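Local coordinates for cell wall surface anchor family protein (Streptococcus agalactiae serogroup V, PDB 3PF2) that builds, as the major (backbone) pilin GBS80, the shaft of the type 1 pilus on the cell surface, this chain being its calcium-binding C-terminal part, at residues Leu57-Val62 with Ile134-Thr139; Tyr78-Pro83 with Leu91-Lys96. All coordinates share one frame; numbering follows the deposited sequence.

Contact 1: residues Leu57-Val62 with Ile134-Thr139; sequences LTYKSV and IPVAST
A Tyr59 chi1 of 164° swings CG away from the backbone N and presents a ring edge to Val136. Val136 CG1 lies near the ring plane, 3.8 Å from Tyr59 CD1. The two side chains cross at about a right angle. Farther along, Val62 CG1 meets Ile134 CG2 at 3.9 Å.

The strands are antiparallel, and a classic beta bulge interrupts their pairing. Lys60 and Ser61 both face Ala137. Ala137 O accepts a bond from Lys60 N at 2.8 Å, with the donor well above the carbonyl plane. It also takes a weak one from Ser61 N at 3.5 Å. The return bond, Ala137 N to Ser61 O, is 2.8 Å long. Thr58 and Thr139 form a regular pair, joined by N-H...O bonds in both directions.

On the other face, Thr58 and Thr139 lie side by side, with Thr139 OG1 3.5 Å from Thr58 CB. Thr58 OG1 bonds instead to Asn141. The Lys60 chain bends at chi2 (-61°), and its CE reaches Thr139 CG2 at 3.8 Å.

The two sides thus differ in chemistry. Tyr59, Ile134 and Val136 pack on strand 90-95 and Val62 on Ile80, as in the core of an Ig-like sandwich. Ser138 also lies on Tyr59's face, its OG weakly hydrogen-bonded to Trp31. The face with Thr58, Ser61, Ala137 and Thr139 is more polar and only partly exposed.

Contact 2: residues Tyr78-Pro83 with Leu91-Lys96; sequences YTIDEP and LKITFK
Tyr78 and Phe95 lie on the same face of a beta hairpin, their ring planes turned 45° to each other and their centroids 5.8 Å apart. The hairpin joins strands 78-81 and 90-95 at one edge of an antiparallel sheet in the Ig-like, Cna-B-like domain, with 78-81 outermost within this chain. Tyr78 CB sits over one face of the Phe95 ring, offset toward the rim, in a CH-pi contact 4.1 Å from the centroid. The Tyr78 ring branches off between its backbone N and carbonyl carbon (chi1 67°). This turns it alongside Ile93, where Tyr78 CD1 is 4.2 Å from Ile93 CG2. Phe47 meets the Phe95 ring edge-to-face from strand 46-52.

Farther along the hairpin, Ile80 and Leu91 cross at a slant, and Ile80 CG2 touches Leu91 CD1 at 4.0 Å. Pro83 runs beside Leu91, with its CG against Leu91 CB.

The backbone pairing is regular. Thr79 with Thr94 and Asp81 with Lys92 each form two N-H...O bonds. On their face, the two threonines lie side by side. The Lys96 side chain crosses Thr79 at about a right angle, with its CE 3.7 Å from Thr79 CG2.

Asp81 and Lys92 have opposite charges, but their charged atoms do not touch. A single water spans them: it donates to Asp81 OD2 at 2.8 Å and accepts from Lys92 NZ at 2.7 Å.

Overall arrangement
After strands 9-13 and 29-35 of one sheet and 46-52 of another, the chain enters strand 57-67, which holds the first half of contact 1. It then forms the hairpin of 78-83 with 91-96, so contact 2 closes a short loop of seven residues. Two helices, 100-106 and 116-121, follow before strand 132-140 returns to pair with 57-62. Contact 1 thus closes a long loop, and contact 2 is nested inside it. The contacts belong to two different antiparallel sheets of one domain, with centres 13 Å apart. Their apolar side chains meet: Ile134 CG2 lies 3.6 Å from Ile93 CD1, and Val62 packs on Ile80. Tyr59 rests against Pro83 and Glu82.

Contact 1: residues Leu57-Val62 with Ile134-Thr139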
loop_
_atom_site.group_PDB
_atom_site.type_symbol
_atom_site.label_atom_id
_atom_site.label_comp_id
_atom_site.label_asym_id
_atom_site.label_seq_id
_atom_site.Cartn_x
_atom_site.Cartn_y
_atom_site.Cartn_z
ATOM N N LEU A 57 4.075 -6.003 -1.654
ATOM C CA LEU A 57 4.556 -4.627 -1.520
ATOM C C LEU A 57 5.877 -4.440 -2.255
ATOM O O LEU A 57 6.744 -5.304 -2.191
ATOM C CB LEU A 57 4.732 -4.265 -0.047
ATOM C CG LEU A 57 3.489 -4.346 0.850
ATOM C CD1 LEU A 57 3.860 -4.090 2.285
ATOM C CD2 LEU A 57 2.408 -3.350 0.413
ATOM N N THR A 58 6.016 -3.319 -2.960
ATOM C CA THR A 58 7.297 -2.928 -3.559
ATOM C C THR A 58 7.836 -1.694 -2.842
ATOM O O THR A 58 7.197 -0.643 -2.821
ATOM C CB THR A 58 7.176 -2.682 -5.094
ATOM O OG1 THR A 58 6.811 -3.908 -5.743
ATOM C CG2 THR A 58 8.517 -2.170 -5.690
ATOM N N TYR A 59 9.015 -1.843 -2.239
ATOM C CA TYR A 59 9.772 -0.748 -1.645
ATOM C C TYR A 59 10.253 0.243 -2.712
ATOM O O TYR A 59 10.718 -0.163 -3.794
ATOM C CB TYR A 59 10.979 -1.324 -0.886
ATOM C CG TYR A 59 12.061 -0.317 -0.527
ATOM C CD1 TYR A 59 12.045 0.352 0.697
ATOM C CD2 TYR A 59 13.114 -0.057 -1.409
ATOM C CE1 TYR A 59 13.043 1.270 1.031
ATOM C CE2 TYR A 59 14.104 0.856 -1.098
ATOM C CZ TYR A 59 14.070 1.503 0.125
ATOM O OH TYR A 59 15.052 2.408 0.457
ATOM N N LYS A 60 10.138 1.534 -2.408
ATOM C CA LYS A 60 10.581 2.588 -3.332
ATOM C C LYS A 60 11.785 3.347 -2.806
ATOM O O LYS A 60 12.780 3.488 -3.510
ATOM C CB LYS A 60 9.460 3.577 -3.669
ATOM C CG LYS A 60 8.363 3.010 -4.548
ATOM C CD LYS A 60 8.905 2.551 -5.906
ATOM C CE LYS A 60 7.903 1.640 -6.605
ATOM N NZ LYS A 60 8.360 1.297 -7.989
ATOM N N SER A 61 11.686 3.850 -1.578
ATOM C CA SER A 61 12.756 4.653 -0.985
ATOM C C SER A 61 12.479 4.891 0.478
ATOM O O SER A 61 11.358 4.661 0.948
ATOM C CB SER A 61 12.850 6.023 -1.684
ATOM O OG SER A 61 11.594 6.672 -1.665
ATOM N N VAL A 62 13.503 5.350 1.198
ATOM C CA VAL A 62 13.330 5.867 2.549
ATOM C C VAL A 62 13.352 7.392 2.472
ATOM O O VAL A 62 14.181 7.975 1.753
ATOM C CB VAL A 62 14.431 5.359 3.514
ATOM C CG1 VAL A 62 14.265 5.965 4.905
ATOM C CG2 VAL A 62 14.440 3.805 3.585
ATOM N N ILE A 134 10.431 7.217 10.695
ATOM C CA ILE A 134 11.066 6.784 9.450
ATOM C C ILE A 134 10.005 6.556 8.378
ATOM O O ILE A 134 9.322 5.527 8.385
ATOM C CB ILE A 134 11.896 5.477 9.618
ATOM C CG1 ILE A 134 12.894 5.594 10.776
ATOM C CG2 ILE A 134 12.590 5.097 8.291
ATOM C CD1 ILE A 134 13.625 4.304 11.052
ATOM N N PRO A 135 9.854 7.514 7.451
ATOM C CA PRO A 135 8.918 7.305 6.344
ATOM C C PRO A 135 9.522 6.407 5.274
ATOM O O PRO A 135 10.676 6.604 4.877
ATOM C CB PRO A 135 8.672 8.724 5.796
ATOM C CG PRO A 135 9.676 9.618 6.446
ATOM C CD PRO A 135 10.585 8.786 7.331
ATOM N N VAL A 136 8.765 5.400 4.839
ATOM C CA VAL A 136 9.209 4.470 3.810
ATOM C C VAL A 136 8.202 4.466 2.663
ATOM O O VAL A 136 7.050 4.065 2.832
ATOM C CB VAL A 136 9.429 3.039 4.361
ATOM C CG1 VAL A 136 9.902 2.095 3.251
ATOM C CG2 VAL A 136 10.461 3.072 5.494
ATOM N N ALA A 137 8.647 4.918 1.497
ATOM C CA ALA A 137 7.798 4.919 0.311
ATOM C C ALA A 137 7.654 3.520 -0.278
ATOM O O ALA A 137 8.624 2.752 -0.343
ATOM C CB ALA A 137 8.345 5.898 -0.721
ATOM N N SER A 138 6.432 3.199 -0.701
ATOM C CA SER A 138 6.040 1.838 -1.027
ATOM C C SER A 138 4.893 1.877 -2.033
ATOM O O SER A 138 4.217 2.885 -2.138
ATOM C CB SER A 138 5.554 1.154 0.270
ATOM O OG SER A 138 5.262 -0.220 0.079
ATOM N N THR A 139 4.717 0.792 -2.788
ATOM C CA THR A 139 3.504 0.606 -3.604
ATOM C C THR A 139 2.945 -0.784 -3.340
ATOM O O THR A 139 3.661 -1.662 -2.867
ATOM C CB THR A 139 3.777 0.730 -5.121
ATOM O OG1 THR A 139 4.715 -0.282 -5.527
ATOM C CG2 THR A 139 4.323 2.107 -5.483
#

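Contact 2: residues Tyr78-Pro83 with Leu91-Lys96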
loop_
_atom_site.group_PDB
_atom_site.type_symbol
_atom_site.label_atom_id
_atom_site.label_comp_id
_atom_site.label_asym_id
_atom_site.label_seq_id
_atom_site.Cartn_x
_atom_site.Cartn_y
_atom_site.Cartn_z
ATOM N N TYR A 78 23.067 7.303 9.898
ATOM C CA TYR A 78 22.502 5.979 9.626
ATOM C C TYR A 78 22.840 5.492 8.222
ATOM O O TYR A 78 23.196 6.290 7.355
ATOM C CB TYR A 78 20.970 6.005 9.818
ATOM C CG TYR A 78 20.204 6.854 8.803
ATOM C CD1 TYR A 78 19.836 6.320 7.568
ATOM C CD2 TYR A 78 19.838 8.170 9.084
ATOM C CE1 TYR A 78 19.148 7.065 6.636
ATOM C CE2 TYR A 78 19.118 8.942 8.134
ATOM C CZ TYR A 78 18.788 8.370 6.918
ATOM O OH TYR A 78 18.091 9.084 5.958
ATOM N N THR A 79 22.713 4.186 8.001
ATOM C CA THR A 79 22.865 3.586 6.675
ATOM C C THR A 79 21.659 2.728 6.301
ATOM O O THR A 79 20.949 2.201 7.166
ATOM C CB THR A 79 24.149 2.717 6.552
ATOM O OG1 THR A 79 23.986 1.504 7.293
ATOM C CG2 THR A 79 25.373 3.474 7.066
ATOM N N ILE A 80 21.447 2.577 5.004
ATOM C CA ILE A 80 20.334 1.817 4.477
ATOM C C ILE A 80 20.827 0.609 3.681
ATOM O O ILE A 80 21.755 0.724 2.870
ATOM C CB ILE A 80 19.465 2.731 3.578
ATOM C CG1 ILE A 80 18.663 3.711 4.443
ATOM C CG2 ILE A 80 18.567 1.909 2.643
ATOM C CD1 ILE A 80 18.205 4.957 3.686
ATOM N N ASP A 81 20.208 -0.546 3.926
ATOM C CA ASP A 81 20.366 -1.719 3.090
ATOM C C ASP A 81 19.001 -1.981 2.453
ATOM O O ASP A 81 18.053 -2.361 3.144
ATOM C CB ASP A 81 20.828 -2.910 3.940
ATOM C CG ASP A 81 21.177 -4.127 3.112
ATOM O OD1 ASP A 81 21.797 -3.980 2.034
ATOM O OD2 ASP A 81 20.839 -5.245 3.545
ATOM N N GLU A 82 18.886 -1.747 1.144
ATOM C CA GLU A 82 17.579 -1.810 0.473
ATOM C C GLU A 82 17.100 -3.237 0.213
ATOM O O GLU A 82 17.914 -4.148 0.061
ATOM C CB GLU A 82 17.611 -1.020 -0.839
ATOM C CG GLU A 82 17.871 0.455 -0.659
ATOM C CD GLU A 82 18.596 1.093 -1.843
ATOM O OE1 GLU A 82 18.289 0.754 -3.009
ATOM O OE2 GLU A 82 19.470 1.954 -1.597
ATOM N N PRO A 83 15.767 -3.440 0.157
ATOM C CA PRO A 83 15.159 -4.724 -0.189
ATOM C C PRO A 83 15.589 -5.183 -1.572
ATOM O O PRO A 83 15.628 -4.374 -2.498
ATOM C CB PRO A 83 13.659 -4.394 -0.226
ATOM C CG PRO A 83 13.506 -3.279 0.693
ATOM C CD PRO A 83 14.752 -2.451 0.561
ATOM N N LEU A 91 14.278 -4.567 4.105
ATOM C CA LEU A 91 14.932 -3.304 4.405
ATOM C C LEU A 91 15.630 -3.370 5.766
ATOM O O LEU A 91 15.049 -3.838 6.752
ATOM C CB LEU A 91 13.897 -2.178 4.409
ATOM C CG LEU A 91 14.306 -0.773 4.872
ATOM C CD1 LEU A 91 15.365 -0.157 3.927
ATOM C CD2 LEU A 91 13.077 0.138 4.970
ATOM N N LYS A 92 16.874 -2.906 5.822
ATOM C CA LYS A 92 17.548 -2.749 7.105
ATOM C C LYS A 92 18.085 -1.341 7.215
ATOM O O LYS A 92 18.744 -0.865 6.290
ATOM C CB LYS A 92 18.683 -3.757 7.239
ATOM C CG LYS A 92 19.292 -3.806 8.636
ATOM C CD LYS A 92 20.609 -4.572 8.608
ATOM C CE LYS A 92 20.414 -6.065 8.451
ATOM N NZ LYS A 92 21.754 -6.707 8.242
ATOM N N ILE A 93 17.772 -0.666 8.320
ATOM C CA ILE A 93 18.276 0.678 8.598
ATOM C C ILE A 93 19.113 0.632 9.872
ATOM O O ILE A 93 18.614 0.319 10.951
ATOM C CB ILE A 93 17.147 1.725 8.723
ATOM C CG1 ILE A 93 16.354 1.806 7.409
ATOM C CG2 ILE A 93 17.711 3.102 9.138
ATOM C CD1 ILE A 93 15.079 2.576 7.532
ATOM N N THR A 94 20.395 0.948 9.727
ATOM C CA THR A 94 21.345 0.824 10.824
ATOM C C THR A 94 21.785 2.202 11.280
ATOM O O THR A 94 22.383 2.965 10.512
ATOM C CB THR A 94 22.576 -0.013 10.389
ATOM O OG1 THR A 94 22.141 -1.267 9.860
ATOM C CG2 THR A 94 23.531 -0.244 11.560
ATOM N N PHE A 95 21.453 2.530 12.522
ATOM C CA PHE A 95 21.882 3.779 13.116
ATOM C C PHE A 95 23.284 3.568 13.659
ATOM O O PHE A 95 23.568 2.535 14.270
ATOM C CB PHE A 95 20.862 4.277 14.149
ATOM C CG PHE A 95 19.560 4.713 13.521
ATOM C CD1 PHE A 95 18.604 3.766 13.130
ATOM C CD2 PHE A 95 19.301 6.066 13.288
ATOM C CE1 PHE A 95 17.403 4.158 12.519
ATOM C CE2 PHE A 95 18.096 6.473 12.674
ATOM C CZ PHE A 95 17.151 5.511 12.289
ATOM N N LYS A 96 24.174 4.513 13.362
ATOM C CA LYS A 96 25.609 4.314 13.586
ATOM C C LYS A 96 25.941 4.419 15.065
ATOM O O LYS A 96 25.729 5.468 15.662
ATOM C CB LYS A 96 26.418 5.360 12.810
ATOM C CG LYS A 96 26.275 5.302 11.304
ATOM C CD LYS A 96 27.424 6.047 10.628
ATOM C CE LYS A 96 27.379 5.845 9.123
ATOM N NZ LYS A 96 28.694 6.118 8.480
HETATM O O HOH W 1 22.445 -5.982 5.722
#